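Local structure of flocculation protein FLO11 (Saccharomyces cerevisiae, 4UYT) at residues Leu61-Ser66 against Ser135-Gly140; Met30-Asp35 against Thr142-Ser147. The protein mediates homotypic adhesion between yeast cells during flocculation, and this N-terminal Flo11 domain carries the surface aromatic bands that confer the self-recognition. All blocks are in the same frame, centred on the assembly; numbering follows the deposited sequence.

Contact 1 (Leu61-Ser66 against Ser135-Gly140); sequences LKYLWS and SSWQWG
Tyr-63, at the end of a short 3-10 turn, meets Trp-139, Trp-137 and Ser-136 and alone carries the contact with Ser-135-Gly-140. Over one face of its ring, displaced toward the rim, comes the six-membered ring of Trp-139 in an edge-to-face pair: CH2 is 3.7 Å from Tyr-63 CE2, and the planes stand at 74°. Lys-62 CG lies above the rim of the other face. Trp-137 presents its edge to Tyr-63 too, but in an offset edge-to-face pair near the root of the side chain, where its CZ3 is 3.8 Å from Tyr-63 CB. With Tyr-63 CG anti to the carbonyl carbon (chi1 -63°), the phenol extends to Ser-136, and OH and OG share a 2.6 Å hydrogen bond near the ring plane. Ser-136 OG also bonds to Tyr-133 O. The Trp-137 indole is held in turn by NE1 donating to Gly-140 O at 2.7 Å in a bent bond (144°), the oxygen tilted from the indole plane. Beyond Tyr-63, Trp-65 and Ser-66 both face Glu-124 in a classic beta bulge. Tyr-63, Trp-137 and Trp-139 form an aromatic cluster joining the start of strand 64-70 to the loop between strands 120-125 and 143-147 of the same sheet in the Flo11 domain.

Contact 2 (Met30-Asp35 against Thr142-Ser147); sequences MQYTLD and TSFDLS
The rings of Tyr-32 and Phe-144 meet obliquely, centroids 5.9 Å apart and planes at 50°. At the edge of Phe-144, in its plane, lies the hydroxyl of Tyr-32, its OH 3.8 Å from Phe-144 CZ; the same CZ is 3.8 Å from Tyr-32 CE1. Phe-123 stacks on the Phe-144 ring and also meets that of Tyr-32. Leu-146 also packs on the tyrosine ring; one of its methyls, CD1, does the touching near the ring's root, 3.7 Å from CD1 of Tyr-32 and close to CB and CG as well. This is core packing of a beta sandwich in the fibronectin type III-like domain: strand 32-43 belongs to one antiparallel sheet, strand 143-147 is an edge strand of another, and the side chains meet between them without any hydrogen bond across. Phe-144 and Leu-146, two residues apart, both start out toward the strand of Tyr-32. Phe-144 gets there with CG between the backbone N and the carbonyl carbon (chi1 56°), a torsion that directs its CZ to the far end of the phenol. The buried Tyr-32 hydroxyl is satisfied by a hydrogen bond with Tyr-125 OH, from the strand next to 143-147, while Met-24 of helix 21-25 touches Leu-146.

Contact 1 and contact 2 lie on the same side of the domain's centre, their own centres about 14 Å apart, and both reach the five-stranded sheet that holds strands 64-70, 120-125 and 143-147. Contact 2 is the deeper, its centre about 9 Å from the centre of the chain against about 20 Å for contact 1. They touch directly: Trp-137 CE2 packs on Thr-142 CG2 at 3.5 Å, and Trp-139 O lies 3.8 Å from Met-30 CB. Tyr-125 bridges them, its ring meeting Trp-137 and its hydroxyl bonding to Tyr-32. The partly exposed tryptophans of contact 1 may belong to the aromatic surface bands used in homophilic binding.

Contact 1 (Leu61-Ser66 against Ser135-Gly140)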
# COMPACT_ATOMS: atom_id res chain seq x y z
N LEU A 61 8.42 10.14 -13.27
CA LEU A 61 9.35 9.86 -12.19
C LEU A 61 10.19 11.08 -11.77
O LEU A 61 10.62 11.18 -10.63
CB LEU A 61 10.27 8.69 -12.56
CG LEU A 61 11.19 8.15 -11.46
CD1 LEU A 61 10.40 7.60 -10.28
CD2 LEU A 61 12.14 7.09 -12.00
N LYS A 62 10.43 12.01 -12.70
CA LYS A 62 11.29 13.15 -12.40
C LYS A 62 10.75 14.01 -11.27
O LYS A 62 11.52 14.69 -10.58
CB LYS A 62 11.52 14.00 -13.65
CG LYS A 62 10.35 14.87 -14.04
CD LYS A 62 10.54 15.48 -15.42
CE LYS A 62 9.42 16.44 -15.73
NZ LYS A 62 9.54 16.95 -17.13
N TYR A 63 9.44 13.99 -11.06
CA TYR A 63 8.84 14.79 -9.99
C TYR A 63 9.04 14.19 -8.59
O TYR A 63 8.80 14.86 -7.60
CB TYR A 63 7.34 14.95 -10.23
CG TYR A 63 6.96 15.70 -11.49
CD1 TYR A 63 7.06 17.09 -11.54
CD2 TYR A 63 6.52 15.03 -12.61
CE1 TYR A 63 6.71 17.78 -12.69
CE2 TYR A 63 6.18 15.71 -13.76
CZ TYR A 63 6.27 17.09 -13.79
OH TYR A 63 5.93 17.76 -14.94
N LEU A 64 9.45 12.92 -8.53
CA LEU A 64 9.55 12.19 -7.27
C LEU A 64 10.89 12.37 -6.56
O LEU A 64 11.95 12.22 -7.16
CB LEU A 64 9.32 10.71 -7.54
CG LEU A 64 9.18 9.83 -6.29
CD1 LEU A 64 7.88 10.12 -5.55
CD2 LEU A 64 9.25 8.37 -6.68
N TRP A 65 10.83 12.67 -5.26
CA TRP A 65 12.02 12.69 -4.40
C TRP A 65 12.16 11.39 -3.60
O TRP A 65 13.22 10.78 -3.57
CB TRP A 65 12.00 13.93 -3.49
CG TRP A 65 13.16 14.01 -2.57
CD1 TRP A 65 13.12 13.96 -1.22
CD2 TRP A 65 14.55 14.15 -2.92
NE1 TRP A 65 14.39 14.07 -0.69
CE2 TRP A 65 15.28 14.18 -1.72
CE3 TRP A 65 15.24 14.23 -4.13
CZ2 TRP A 65 16.67 14.33 -1.69
CZ3 TRP A 65 16.62 14.38 -4.10
CH2 TRP A 65 17.32 14.41 -2.88
N SER A 66 11.07 10.95 -2.97
CA SER A 66 11.15 9.73 -2.20
C SER A 66 9.79 9.07 -2.08
O SER A 66 8.74 9.73 -2.12
CB SER A 66 11.73 10.01 -0.82
OG SER A 66 10.84 10.80 -0.04
N SER A 135 7.22 24.07 -11.74
CA SER A 135 6.40 24.87 -12.65
C SER A 135 5.42 24.05 -13.48
O SER A 135 4.43 24.60 -13.96
CB SER A 135 7.29 25.72 -13.57
OG SER A 135 7.95 24.92 -14.53
N SER A 136 5.69 22.76 -13.66
CA SER A 136 4.82 21.90 -14.46
C SER A 136 4.00 20.94 -13.59
O SER A 136 3.27 20.10 -14.11
CB SER A 136 5.63 21.13 -15.50
OG SER A 136 6.61 20.32 -14.89
N TRP A 137 4.11 21.08 -12.28
CA TRP A 137 3.36 20.24 -11.38
C TRP A 137 1.88 20.63 -11.44
O TRP A 137 1.53 21.79 -11.34
CB TRP A 137 3.90 20.38 -9.96
CG TRP A 137 3.11 19.58 -9.02
CD1 TRP A 137 2.03 20.01 -8.32
CD2 TRP A 137 3.28 18.18 -8.69
NE1 TRP A 137 1.51 18.99 -7.58
CE2 TRP A 137 2.26 17.86 -7.78
CE3 TRP A 137 4.19 17.19 -9.08
CZ2 TRP A 137 2.12 16.58 -7.25
CZ3 TRP A 137 4.06 15.94 -8.55
CH2 TRP A 137 3.02 15.64 -7.66
N GLN A 138 1.00 19.63 -11.59
CA GLN A 138 -0.41 19.93 -11.70
C GLN A 138 -1.31 18.90 -11.03
O GLN A 138 -2.45 18.72 -11.45
CB GLN A 138 -0.79 20.10 -13.16
CG GLN A 138 -0.49 18.91 -14.05
CD GLN A 138 -0.90 19.14 -15.49
OE1 GLN A 138 -0.09 18.99 -16.40
NE2 GLN A 138 -2.14 19.52 -15.69
N TRP A 139 -0.82 18.26 -9.97
CA TRP A 139 -1.58 17.19 -9.36
C TRP A 139 -1.85 17.41 -7.87
O TRP A 139 -2.14 16.43 -7.18
CB TRP A 139 -0.90 15.83 -9.64
CG TRP A 139 -0.68 15.62 -11.10
CD1 TRP A 139 -1.60 15.24 -12.03
CD2 TRP A 139 0.53 15.88 -11.81
NE1 TRP A 139 -1.02 15.20 -13.28
CE2 TRP A 139 0.28 15.61 -13.18
CE3 TRP A 139 1.80 16.30 -11.43
CZ2 TRP A 139 1.27 15.74 -14.16
CZ3 TRP A 139 2.78 16.44 -12.39
CH2 TRP A 139 2.50 16.17 -13.74
N GLY A 140 -1.80 18.64 -7.39
CA GLY A 140 -2.17 18.93 -6.00
C GLY A 140 -1.08 18.66 -4.99
O GLY A 140 0.10 18.83 -5.28

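Contact 2 (Met30-Asp35 against Thr142-Ser147)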
# COMPACT_ATOMS: atom_id res chain seq x y z
N MET A 30 -4.18 13.89 -5.36
CA MET A 30 -4.69 13.13 -6.50
C MET A 30 -5.12 11.75 -6.05
O MET A 30 -4.48 11.14 -5.20
CB MET A 30 -3.62 13.01 -7.58
CG MET A 30 -4.09 12.28 -8.84
SD MET A 30 -2.79 12.07 -10.06
CE MET A 30 -1.79 10.82 -9.27
N GLN A 31 -6.18 11.23 -6.63
CA GLN A 31 -6.63 9.90 -6.29
C GLN A 31 -5.64 8.82 -6.72
O GLN A 31 -5.13 8.81 -7.83
CB GLN A 31 -7.98 9.62 -6.89
CG GLN A 31 -9.08 10.47 -6.27
CD GLN A 31 -10.36 10.41 -7.05
OE1 GLN A 31 -10.55 9.58 -7.96
NE2 GLN A 31 -11.29 11.26 -6.68
N TYR A 32 -5.40 7.89 -5.81
CA TYR A 32 -4.65 6.64 -6.07
C TYR A 32 -5.54 5.48 -5.64
O TYR A 32 -6.39 5.63 -4.77
CB TYR A 32 -3.35 6.57 -5.26
CG TYR A 32 -2.30 7.56 -5.65
CD1 TYR A 32 -2.41 8.90 -5.29
CD2 TYR A 32 -1.12 7.14 -6.30
CE1 TYR A 32 -1.41 9.81 -5.62
CE2 TYR A 32 -0.13 8.05 -6.63
CZ TYR A 32 -0.29 9.38 -6.29
OH TYR A 32 0.70 10.28 -6.60
N THR A 33 -5.22 4.30 -6.18
CA THR A 33 -5.79 3.04 -5.75
C THR A 33 -4.67 2.08 -5.38
O THR A 33 -3.54 2.18 -5.86
CB THR A 33 -6.68 2.41 -6.84
OG1 THR A 33 -5.91 2.17 -8.01
CG2 THR A 33 -7.89 3.31 -7.17
N LEU A 34 -5.03 1.10 -4.56
CA LEU A 34 -4.13 0.03 -4.16
C LEU A 34 -4.86 -1.29 -4.25
O LEU A 34 -5.99 -1.38 -3.77
CB LEU A 34 -3.59 0.27 -2.74
CG LEU A 34 -2.61 -0.78 -2.20
CD1 LEU A 34 -1.61 -0.15 -1.23
CD2 LEU A 34 -3.29 -1.96 -1.53
N ASP A 35 -4.20 -2.30 -4.81
CA ASP A 35 -4.68 -3.65 -4.80
C ASP A 35 -3.57 -4.56 -4.26
O ASP A 35 -2.40 -4.32 -4.49
CB ASP A 35 -5.10 -4.09 -6.21
CG ASP A 35 -5.94 -5.33 -6.23
OD1 ASP A 35 -6.47 -5.74 -5.19
OD2 ASP A 35 -6.13 -5.84 -7.36
N THR A 142 1.84 17.81 -2.65
CA THR A 142 3.08 17.20 -3.09
C THR A 142 3.76 16.24 -2.12
O THR A 142 4.49 15.37 -2.56
CB THR A 142 4.10 18.28 -3.50
OG1 THR A 142 4.26 19.20 -2.41
CG2 THR A 142 3.63 19.03 -4.73
N SER A 143 3.53 16.41 -0.82
CA SER A 143 4.01 15.48 0.19
C SER A 143 2.82 15.02 1.00
O SER A 143 2.06 15.83 1.53
CB SER A 143 5.05 16.12 1.10
OG SER A 143 6.32 16.22 0.46
N PHE A 144 2.64 13.71 1.09
CA PHE A 144 1.48 13.16 1.75
C PHE A 144 1.71 11.69 2.03
O PHE A 144 2.59 11.05 1.45
CB PHE A 144 0.23 13.35 0.87
CG PHE A 144 0.36 12.76 -0.52
CD1 PHE A 144 0.05 11.43 -0.80
CD2 PHE A 144 0.80 13.54 -1.58
CE1 PHE A 144 0.19 10.90 -2.08
CE2 PHE A 144 0.92 13.03 -2.85
CZ PHE A 144 0.64 11.70 -3.10
N ASP A 145 0.90 11.19 2.94
CA ASP A 145 0.88 9.78 3.29
C ASP A 145 -0.48 9.24 2.91
O ASP A 145 -1.49 9.89 3.21
CB ASP A 145 1.07 9.58 4.79
CG ASP A 145 2.45 9.97 5.29
OD1 ASP A 145 3.38 10.17 4.49
OD2 ASP A 145 2.60 10.02 6.52
N LEU A 146 -0.54 8.07 2.29
CA LEU A 146 -1.77 7.36 1.97
C LEU A 146 -1.81 6.11 2.82
O LEU A 146 -0.87 5.31 2.83
CB LEU A 146 -1.83 6.98 0.51
CG LEU A 146 -1.81 8.17 -0.45
CD1 LEU A 146 -1.94 7.67 -1.88
CD2 LEU A 146 -2.88 9.21 -0.13
N SER A 147 -2.92 5.93 3.52
CA SER A 147 -3.05 4.85 4.47
C SER A 147 -4.03 3.78 4.01
O SER A 147 -5.00 4.07 3.32
CB SER A 147 -3.51 5.41 5.80
OG SER A 147 -4.79 5.97 5.64